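Local atomic coordinates of serpin-ZX (Arabidopsis thaliana, PDB entry 3LE2), a protein that inhibits metacaspase-9 by cleavage of its reactive center loop and covalent binding, and limits RD21A activity to restrain programmed cell death. Residues I102-F112 / E311-L322; V42-G50 / F112-A122. All blocks are in the same frame, centred on the assembly; numbering follows the deposited sequence.

Contact 1 (I102-F112 / E311-L322); sequences IDKSLSFKPSF and EMVESPEMGKNL
Glu314 lies along the backbone of Ser107-Pro110, touching it from CG outward. CB stands beside the carbonyl of Ser107. CG, set anti to the carbonyl carbon (chi1 -64°), lies over the Phe108-Lys109 junction, 3.8 Å from Lys109 CA, and the chain runs on extended until CD comes close to Phe108 O. There the carboxylate divides its work: Glu314 OE1 accepts a 2.9 Å hydrogen bond from Ser107 OG on its anti lone pair, while OE2 turns to the proline ring, 3.3 Å from Pro110 CD. Since Pro110 opens helix 110-119, with Lys109 at the N-cap position, the negative charge sits near the positive end of the helix dipole, probably a favourable place. The backbones meet in a single beta bridge between Phe108 and Val313, secured by Lys109 N donating to Met312 O (2.9 Å, 161° at the hydrogen, the donor tilted from the carbonyl plane). In the serpin fold this is the turn from strand 93-103 of sheet A into helix 110-119, and the loop before strand 326-335 folds against it. Met312 packs beside the bridge. Its CG makes a CH-pi contact over one face of Phe112, 3.6 Å from the ring centroid, with the sulfur placed obliquely as a Met-aromatic contact; Met312 O meets the edge of the Phe108 ring near its plane. Ile102 CD1 presses on Val313 CG1 at 3.5 Å. Farther along, Leu106 sends its two methyls to different partners: CD1 passes Leu322, whereas CD2 lies tightly against Met318, with Leu106 CD2 3.2 Å from Met318 CB, and the bends at chi2 and chi3 of Met318 fold CE back onto the same methyl. Toward the surface, Lys109 NZ and Glu311 OE1 form a long salt bridge.

Contact 2 (V42-G50 / F112-A122); sequences VVLSIIAAG and FKQLLEDSYKA
Ile46 sits at the middle of this helix pair, with each of its branches on a different partner. Its CG1 lies over the centre of the Tyr120 ring, a CH-pi contact 3.7 Å from the centroid and only 11° off the normal, while CD1 continues past the ring to Ala122 CB. The other branch, CG2, anti to the backbone N, is directed into the opposing helix, where it presses closely on Leu116 CD2 (3.4 Å) and also touches Phe112 CZ. One turn on, Ala49 CB rests against Leu115 CD2 at 3.6 Å, and at Gly50, which has no side chain, CA comes within 3.7 Å of Phe112 CE1. The rim of that ring also faces Ile46 O, which lies near the ring plane. At the opposite end Val42 slides alongside Tyr120, and the phenol oxygen, Tyr120 OH, approaches Ser45 CB to 3.3 Å.

Further bonds and contacts hold these groups. Tyr120 OH is hydrogen-bonded to Asn72 OD1, which ties down the far end of the ring, and Ser45 OG is turned back onto its own helix by a bond to Asn41 O. Within its helix, Leu116 packs CG on one face of Phe112, offset toward the rim. The contact joins helices 37-49 and 110-119 of the serpin body, alongside sheet A. The two segments run nearly antiparallel, at 151° between their directions, with the axes 10.9 Å apart at closest, a spacing filled by the large side chains. Helix 68-83 adds Leu71, Asn72, Ser75 and Val79 along the Val42, Ser45, Leu115 and Tyr120 side. Ile46 and the adjoining Val43 and Ile47 meet Phe169 of strand 167-176 in sheet A, so helix 37-49 is packed between that strand and helices 54-63 and 68-83.

How the contacts relate
Helix 110-119 belongs to both contacts, and Phe112 is shared, its ring being gripped on opposite faces by Met312 and Leu116. Contact 1 lies farther out, its centre about 30 Å from the chain centre against about 19 Å for contact 2; it is only partly buried and mixes apolar contacts with charged and hydroxyl groups and a backbone bond. Contact 2 is buried and almost wholly apolar across its interface. Their centres are about 14 Å apart, and they touch where Glu311 CB packs 3.2 Å from Gly50 O.

Contact 1 (I102-F112 / E311-L322)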
loop_
_atom_site.group_PDB
_atom_site.type_symbol
_atom_site.label_atom_id
_atom_site.label_comp_id
_atom_site.label_asym_id
_atom_site.label_seq_id
_atom_site.Cartn_x
_atom_site.Cartn_y
_atom_site.Cartn_z
ATOM N N ILE A 102 -3.332 24.035 2.919
ATOM C CA ILE A 102 -2.282 24.937 3.357
ATOM C C ILE A 102 -2.876 26.003 4.271
ATOM O O ILE A 102 -4.038 26.389 4.105
ATOM C CB ILE A 102 -1.601 25.583 2.128
ATOM C CG1 ILE A 102 -0.186 26.027 2.467
ATOM C CG2 ILE A 102 -2.454 26.726 1.561
ATOM C CD1 ILE A 102 0.658 26.225 1.254
ATOM N N ASP A 103 -2.112 26.482 5.247
ATOM C CA ASP A 103 -2.646 27.559 6.070
ATOM C C ASP A 103 -3.031 28.742 5.194
ATOM O O ASP A 103 -2.261 29.147 4.316
ATOM C CB ASP A 103 -1.681 28.026 7.148
ATOM C CG ASP A 103 -2.346 28.994 8.103
ATOM O OD1 ASP A 103 -3.403 28.618 8.648
ATOM O OD2 ASP A 103 -1.850 30.129 8.280
ATOM N N LYS A 104 -4.215 29.302 5.449
ATOM C CA LYS A 104 -4.783 30.337 4.588
ATOM C C LYS A 104 -3.953 31.627 4.549
ATOM O O LYS A 104 -4.233 32.520 3.754
ATOM C CB LYS A 104 -6.225 30.642 4.988
ATOM C CG LYS A 104 -6.351 31.564 6.180
ATOM C CD LYS A 104 -7.812 31.919 6.442
ATOM C CE LYS A 104 -7.942 32.877 7.617
ATOM N NZ LYS A 104 -9.363 33.207 7.900
ATOM N N SER A 105 -2.939 31.723 5.404
ATOM C CA SER A 105 -1.960 32.795 5.289
ATOM C C SER A 105 -1.142 32.607 4.003
ATOM O O SER A 105 -0.305 33.438 3.645
ATOM C CB SER A 105 -1.037 32.828 6.511
ATOM O OG SER A 105 -0.169 31.706 6.550
ATOM N N LEU A 106 -1.394 31.501 3.314
ATOM C CA LEU A 106 -0.716 31.209 2.068
ATOM C C LEU A 106 -1.744 30.897 0.997
ATOM O O LEU A 106 -2.949 30.856 1.260
ATOM C CB LEU A 106 0.235 30.027 2.241
ATOM C CG LEU A 106 1.267 30.193 3.360
ATOM C CD1 LEU A 106 1.825 28.860 3.820
ATOM C CD2 LEU A 106 2.372 31.111 2.908
ATOM N N SER A 107 -1.253 30.695 -0.219
ATOM C CA SER A 107 -2.088 30.350 -1.354
ATOM C C SER A 107 -1.218 29.661 -2.398
ATOM O O SER A 107 -0.062 30.031 -2.589
ATOM C CB SER A 107 -2.764 31.601 -1.924
ATOM O OG SER A 107 -1.923 32.732 -1.801
ATOM N N PHE A 108 -1.767 28.641 -3.048
ATOM C CA PHE A 108 -1.034 27.897 -4.058
ATOM C C PHE A 108 -0.981 28.728 -5.316
ATOM O O PHE A 108 -1.889 29.512 -5.570
ATOM C CB PHE A 108 -1.726 26.564 -4.365
ATOM C CG PHE A 108 -1.843 25.651 -3.179
ATOM C CD1 PHE A 108 -0.727 25.013 -2.662
ATOM C CD2 PHE A 108 -3.073 25.423 -2.582
ATOM C CE1 PHE A 108 -0.834 24.162 -1.555
ATOM C CE2 PHE A 108 -3.191 24.578 -1.477
ATOM C CZ PHE A 108 -2.070 23.945 -0.963
ATOM N N LYS A 109 0.086 28.569 -6.092
ATOM C CA LYS A 109 0.127 29.134 -7.430
ATOM C C LYS A 109 -1.006 28.497 -8.195
ATOM O O LYS A 109 -1.123 27.276 -8.209
ATOM C CB LYS A 109 1.441 28.802 -8.137
ATOM C CG LYS A 109 2.616 29.645 -7.704
ATOM C CD LYS A 109 3.826 29.435 -8.608
ATOM C CE LYS A 109 5.014 30.278 -8.139
ATOM N NZ LYS A 109 6.162 30.233 -9.090
ATOM N N PRO A 110 -1.845 29.318 -8.837
ATOM C CA PRO A 110 -2.959 28.799 -9.637
ATOM C C PRO A 110 -2.515 27.633 -10.505
ATOM O O PRO A 110 -3.242 26.645 -10.630
ATOM C CB PRO A 110 -3.335 29.990 -10.510
ATOM C CG PRO A 110 -3.003 31.168 -9.662
ATOM C CD PRO A 110 -1.768 30.787 -8.881
ATOM N N SER A 111 -1.326 27.756 -11.089
ATOM C CA SER A 111 -0.776 26.733 -11.969
ATOM C C SER A 111 -0.587 25.400 -11.246
ATOM O O SER A 111 -0.966 24.346 -11.760
ATOM C CB SER A 111 0.553 27.209 -12.561
ATOM O OG SER A 111 1.365 27.817 -11.573
ATOM N N PHE A 112 0.007 25.459 -10.057
ATOM C CA PHE A 112 0.147 24.291 -9.193
ATOM C C PHE A 112 -1.216 23.633 -8.930
ATOM O O PHE A 112 -1.335 22.406 -8.950
ATOM C CB PHE A 112 0.834 24.694 -7.882
ATOM C CG PHE A 112 1.074 23.550 -6.939
ATOM C CD1 PHE A 112 2.146 22.695 -7.125
ATOM C CD2 PHE A 112 0.228 23.333 -5.864
ATOM C CE1 PHE A 112 2.370 21.638 -6.262
ATOM C CE2 PHE A 112 0.447 22.281 -4.998
ATOM C CZ PHE A 112 1.521 21.430 -5.197
ATOM N N GLU A 311 8.095 26.493 -5.488
ATOM C CA GLU A 311 7.233 26.377 -6.661
ATOM C C GLU A 311 5.785 26.034 -6.308
ATOM O O GLU A 311 4.989 25.684 -7.173
ATOM C CB GLU A 311 7.790 25.328 -7.630
ATOM C CG GLU A 311 9.181 25.660 -8.166
ATOM C CD GLU A 311 9.284 27.094 -8.661
ATOM O OE1 GLU A 311 8.514 27.478 -9.575
ATOM O OE2 GLU A 311 10.136 27.836 -8.127
ATOM N N MET A 312 5.432 26.137 -5.038
ATOM C CA MET A 312 4.116 25.679 -4.627
ATOM C C MET A 312 3.160 26.842 -4.316
ATOM O O MET A 312 1.976 26.813 -4.678
ATOM C CB MET A 312 4.267 24.743 -3.438
ATOM C CG MET A 312 3.092 23.831 -3.202
ATOM S SD MET A 312 3.421 22.769 -1.784
ATOM C CE MET A 312 4.529 21.540 -2.496
ATOM N N VAL A 313 3.684 27.871 -3.659
ATOM C CA VAL A 313 2.880 29.031 -3.275
ATOM C C VAL A 313 3.179 30.251 -4.139
ATOM O O VAL A 313 3.869 30.152 -5.156
ATOM C CB VAL A 313 3.102 29.406 -1.807
ATOM C CG1 VAL A 313 2.487 28.359 -0.904
ATOM C CG2 VAL A 313 4.585 29.563 -1.530
ATOM N N GLU A 314 2.661 31.406 -3.730
ATOM C CA GLU A 314 2.795 32.614 -4.541
ATOM C C GLU A 314 3.816 33.615 -3.994
ATOM O O GLU A 314 4.540 34.253 -4.764
ATOM C CB GLU A 314 1.430 33.272 -4.743
ATOM C CG GLU A 314 0.462 32.399 -5.529
ATOM C CD GLU A 314 -0.913 33.019 -5.683
ATOM O OE1 GLU A 314 -1.630 33.153 -4.665
ATOM O OE2 GLU A 314 -1.283 33.361 -6.829
ATOM N N SER A 315 3.883 33.737 -2.673
ATOM C CA SER A 315 4.808 34.669 -2.033
ATOM C C SER A 315 6.200 34.048 -1.853
ATOM O O SER A 315 6.372 33.136 -1.047
ATOM C CB SER A 315 4.241 35.116 -0.682
ATOM O OG SER A 315 4.682 36.417 -0.333
ATOM N N PRO A 316 7.196 34.538 -2.616
ATOM C CA PRO A 316 8.575 34.041 -2.519
ATOM C C PRO A 316 9.138 34.203 -1.114
ATOM O O PRO A 316 10.061 33.486 -0.735
ATOM C CB PRO A 316 9.339 34.941 -3.493
ATOM C CG PRO A 316 8.316 35.381 -4.476
ATOM C CD PRO A 316 7.053 35.545 -3.681
ATOM N N GLU A 317 8.587 35.145 -0.357
ATOM C CA GLU A 317 8.979 35.332 1.034
ATOM C C GLU A 317 8.348 34.248 1.898
ATOM O O GLU A 317 8.926 33.809 2.893
ATOM C CB GLU A 317 8.542 36.708 1.530
ATOM C CG GLU A 317 8.780 36.924 3.011
ATOM C CD GLU A 317 7.976 38.082 3.558
ATOM O OE1 GLU A 317 7.412 38.847 2.747
ATOM O OE2 GLU A 317 7.904 38.223 4.799
ATOM N N MET A 318 7.151 33.824 1.510
ATOM C CA MET A 318 6.456 32.751 2.206
ATOM C C MET A 318 6.980 31.385 1.769
ATOM O O MET A 318 7.125 30.479 2.590
ATOM C CB MET A 318 4.948 32.842 1.963
ATOM C CG MET A 318 4.295 34.125 2.470
ATOM S SD MET A 318 4.656 34.512 4.196
ATOM C CE MET A 318 3.841 33.163 5.054
ATOM N N GLY A 319 7.262 31.249 0.474
ATOM C CA GLY A 319 7.791 30.016 -0.091
ATOM C C GLY A 319 9.167 29.674 0.445
ATOM O O GLY A 319 9.541 28.502 0.537
ATOM N N LYS A 320 9.930 30.708 0.790
ATOM C CA LYS A 320 11.188 30.528 1.500
ATOM C C LYS A 320 10.895 30.065 2.920
ATOM O O LYS A 320 10.252 30.783 3.696
ATOM C CB LYS A 320 11.985 31.837 1.539
ATOM C CG LYS A 320 12.660 32.196 0.226
ATOM C CD LYS A 320 13.298 33.572 0.292
ATOM C CE LYS A 320 13.864 33.966 -1.062
ATOM N NZ LYS A 320 14.242 35.402 -1.095
ATOM N N ASN A 321 11.359 28.862 3.247
ATOM C CA ASN A 321 11.158 28.293 4.577
ATOM C C ASN A 321 9.819 27.546 4.694
ATOM O O ASN A 321 9.456 27.054 5.768
ATOM C CB ASN A 321 11.288 29.388 5.647
ATOM C CG ASN A 321 11.385 28.829 7.054
ATOM O OD1 ASN A 321 12.245 27.994 7.353
ATOM N ND2 ASN A 321 10.509 29.303 7.934
ATOM N N LEU A 322 9.086 27.465 3.587
ATOM C CA LEU A 322 7.853 26.686 3.559
ATOM C C LEU A 322 8.192 25.231 3.343
ATOM O O LEU A 322 8.906 24.887 2.400
ATOM C CB LEU A 322 6.933 27.126 2.424
ATOM C CG LEU A 322 5.817 26.099 2.224
ATOM C CD1 LEU A 322 4.924 26.075 3.455
ATOM C CD2 LEU A 322 5.007 26.366 0.969
#

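Contact 2 (V42-G50 / F112-A122)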
loop_
_atom_site.group_PDB
_atom_site.type_symbol
_atom_site.label_atom_id
_atom_site.label_comp_id
_atom_site.label_asym_id
_atom_site.label_seq_id
_atom_site.Cartn_x
_atom_site.Cartn_y
_atom_site.Cartn_z
ATOM N N VAL A 42 2.633 8.974 -4.844
ATOM C CA VAL A 42 1.774 9.991 -5.466
ATOM C C VAL A 42 1.877 11.345 -4.741
ATOM O O VAL A 42 1.949 12.392 -5.377
ATOM C CB VAL A 42 0.305 9.558 -5.488
ATOM C CG1 VAL A 42 -0.602 10.772 -5.682
ATOM C CG2 VAL A 42 0.061 8.513 -6.571
ATOM N N VAL A 43 1.890 11.317 -3.412
ATOM C CA VAL A 43 2.097 12.543 -2.642
ATOM C C VAL A 43 3.484 13.156 -2.888
ATOM O O VAL A 43 3.608 14.365 -3.126
ATOM C CB VAL A 43 1.906 12.316 -1.128
ATOM C CG1 VAL A 43 2.162 13.606 -0.378
ATOM C CG2 VAL A 43 0.504 11.819 -0.844
ATOM N N LEU A 44 4.520 12.320 -2.820
ATOM C CA LEU A 44 5.892 12.775 -3.040
ATOM C C LEU A 44 6.078 13.362 -4.445
ATOM O O LEU A 44 6.809 14.338 -4.616
ATOM C CB LEU A 44 6.901 11.660 -2.757
ATOM C CG LEU A 44 6.943 11.193 -1.297
ATOM C CD1 LEU A 44 7.818 9.957 -1.137
ATOM C CD2 LEU A 44 7.428 12.311 -0.367
ATOM N N SER A 45 5.393 12.788 -5.435
ATOM C CA SER A 45 5.375 13.354 -6.792
ATOM C C SER A 45 4.731 14.752 -6.823
ATOM O O SER A 45 5.225 15.660 -7.489
ATOM C CB SER A 45 4.641 12.426 -7.760
ATOM O OG SER A 45 5.254 11.149 -7.821
ATOM N N ILE A 46 3.623 14.914 -6.106
ATOM C CA ILE A 46 2.993 16.219 -5.947
ATOM C C ILE A 46 3.938 17.239 -5.296
ATOM O O ILE A 46 4.019 18.387 -5.715
ATOM C CB ILE A 46 1.692 16.096 -5.141
ATOM C CG1 ILE A 46 0.660 15.313 -5.959
ATOM C CG2 ILE A 46 1.153 17.467 -4.793
ATOM C CD1 ILE A 46 -0.590 14.959 -5.199
ATOM N N ILE A 47 4.677 16.805 -4.285
ATOM C CA ILE A 47 5.611 17.687 -3.600
ATOM C C ILE A 47 6.800 18.055 -4.482
ATOM O O ILE A 47 7.264 19.195 -4.484
ATOM C CB ILE A 47 6.137 17.035 -2.318
ATOM C CG1 ILE A 47 4.986 16.805 -1.340
ATOM C CG2 ILE A 47 7.239 17.886 -1.700
ATOM C CD1 ILE A 47 5.353 15.925 -0.166
ATOM N N ALA A 48 7.307 17.079 -5.221
ATOM C CA ALA A 48 8.417 17.347 -6.110
ATOM C C ALA A 48 8.009 18.443 -7.083
ATOM O O ALA A 48 8.793 19.347 -7.380
ATOM C CB ALA A 48 8.828 16.078 -6.860
ATOM N N ALA A 49 6.766 18.368 -7.551
ATOM C CA ALA A 49 6.273 19.264 -8.589
ATOM C C ALA A 49 6.194 20.715 -8.114
ATOM O O ALA A 49 6.228 21.642 -8.922
ATOM C CB ALA A 49 4.919 18.791 -9.087
ATOM N N GLY A 50 6.081 20.909 -6.805
ATOM C CA GLY A 50 6.006 22.243 -6.236
ATOM C C GLY A 50 7.333 22.693 -5.653
ATOM O O GLY A 50 7.397 23.654 -4.903
ATOM N N PHE A 112 0.007 25.459 -10.057
ATOM C CA PHE A 112 0.147 24.291 -9.193
ATOM C C PHE A 112 -1.216 23.633 -8.930
ATOM O O PHE A 112 -1.335 22.406 -8.950
ATOM C CB PHE A 112 0.834 24.694 -7.882
ATOM C CG PHE A 112 1.074 23.550 -6.939
ATOM C CD1 PHE A 112 2.146 22.695 -7.125
ATOM C CD2 PHE A 112 0.228 23.333 -5.864
ATOM C CE1 PHE A 112 2.370 21.638 -6.262
ATOM C CE2 PHE A 112 0.447 22.281 -4.998
ATOM C CZ PHE A 112 1.521 21.430 -5.197
ATOM N N LYS A 113 -2.242 24.455 -8.714
ATOM C CA LYS A 113 -3.598 23.970 -8.439
ATOM C C LYS A 113 -4.189 23.179 -9.598
ATOM O O LYS A 113 -5.008 22.275 -9.393
ATOM C CB LYS A 113 -4.541 25.136 -8.126
ATOM C CG LYS A 113 -4.327 25.801 -6.781
ATOM C CD LYS A 113 -5.429 26.820 -6.497
ATOM C CE LYS A 113 -5.104 27.647 -5.259
ATOM N NZ LYS A 113 -6.013 28.820 -5.083
ATOM N N GLN A 114 -3.794 23.544 -10.815
ATOM C CA GLN A 114 -4.300 22.890 -12.013
ATOM C C GLN A 114 -3.580 21.563 -12.226
ATOM O O GLN A 114 -4.199 20.539 -12.518
ATOM C CB GLN A 114 -4.114 23.799 -13.232
ATOM C CG GLN A 114 -4.853 23.320 -14.472
ATOM C CD GLN A 114 -6.361 23.283 -14.274
ATOM O OE1 GLN A 114 -6.993 24.314 -14.020
ATOM N NE2 GLN A 114 -6.945 22.095 -14.392
ATOM N N LEU A 115 -2.263 21.590 -12.080
ATOM C CA LEU A 115 -1.464 20.379 -12.154
ATOM C C LEU A 115 -2.035 19.320 -11.205
ATOM O O LEU A 115 -2.248 18.168 -11.596
ATOM C CB LEU A 115 -0.013 20.699 -11.811
ATOM C CG LEU A 115 0.950 19.533 -11.618
ATOM C CD1 LEU A 115 0.941 18.628 -12.839
ATOM C CD2 LEU A 115 2.354 20.059 -11.319
ATOM N N LEU A 116 -2.304 19.723 -9.964
ATOM C CA LEU A 116 -2.892 18.809 -8.991
ATOM C C LEU A 116 -4.206 18.243 -9.505
ATOM O O LEU A 116 -4.494 17.063 -9.321
ATOM C CB LEU A 116 -3.125 19.498 -7.650
ATOM C CG LEU A 116 -1.865 19.810 -6.855
ATOM C CD1 LEU A 116 -2.162 19.745 -5.357
ATOM C CD2 LEU A 116 -0.794 18.822 -7.240
ATOM N N GLU A 117 -4.994 19.096 -10.154
ATOM C CA GLU A 117 -6.312 18.713 -10.651
ATOM C C GLU A 117 -6.227 17.766 -11.849
ATOM O O GLU A 117 -7.058 16.867 -11.997
ATOM C CB GLU A 117 -7.116 19.969 -11.015
ATOM C CG GLU A 117 -8.461 19.698 -11.688
ATOM C CD GLU A 117 -9.380 20.920 -11.697
ATOM O OE1 GLU A 117 -8.908 22.037 -11.386
ATOM O OE2 GLU A 117 -10.579 20.764 -12.016
ATOM N N ASP A 118 -5.205 17.957 -12.683
ATOM C CA ASP A 118 -5.110 17.264 -13.972
ATOM C C ASP A 118 -4.311 15.957 -13.943
ATOM O O ASP A 118 -4.804 14.894 -14.346
ATOM C CB ASP A 118 -4.510 18.198 -15.025
ATOM C CG ASP A 118 -5.384 19.407 -15.299
ATOM O OD1 ASP A 118 -6.630 19.260 -15.344
ATOM O OD2 ASP A 118 -4.818 20.507 -15.481
ATOM N N SER A 119 -3.066 16.036 -13.494
ATOM C CA SER A 119 -2.228 14.843 -13.454
ATOM C C SER A 119 -2.559 13.950 -12.255
ATOM O O SER A 119 -2.238 12.765 -12.252
ATOM C CB SER A 119 -0.744 15.224 -13.432
ATOM O OG SER A 119 -0.368 15.952 -14.594
ATOM N N TYR A 120 -3.217 14.512 -11.246
ATOM C CA TYR A 120 -3.316 13.831 -9.962
ATOM C C TYR A 120 -4.735 13.664 -9.439
ATOM O O TYR A 120 -4.968 12.859 -8.537
ATOM C CB TYR A 120 -2.447 14.544 -8.920
ATOM C CG TYR A 120 -0.971 14.462 -9.224
ATOM C CD1 TYR A 120 -0.251 13.317 -8.939
ATOM C CD2 TYR A 120 -0.303 15.526 -9.805
ATOM C CE1 TYR A 120 1.093 13.234 -9.220
ATOM C CE2 TYR A 120 1.031 15.458 -10.081
ATOM C CZ TYR A 120 1.729 14.305 -9.794
ATOM O OH TYR A 120 3.071 14.219 -10.081
ATOM N N LYS A 121 -5.677 14.414 -10.006
ATOM C CA LYS A 121 -7.057 14.385 -9.534
ATOM C C LYS A 121 -7.087 14.639 -8.031
ATOM O O LYS A 121 -7.771 13.949 -7.272
ATOM C CB LYS A 121 -7.716 13.054 -9.892
ATOM C CG LYS A 121 -7.739 12.813 -11.395
ATOM C CD LYS A 121 -8.380 11.489 -11.766
ATOM C CE LYS A 121 -7.765 10.937 -13.049
ATOM N NZ LYS A 121 -7.489 12.013 -14.050
ATOM N N ALA A 122 -6.334 15.654 -7.622
ATOM C CA ALA A 122 -6.080 15.932 -6.221
ATOM C C ALA A 122 -6.604 17.313 -5.872
ATOM O O ALA A 122 -6.388 18.269 -6.611
ATOM C CB ALA A 122 -4.579 15.839 -5.935
#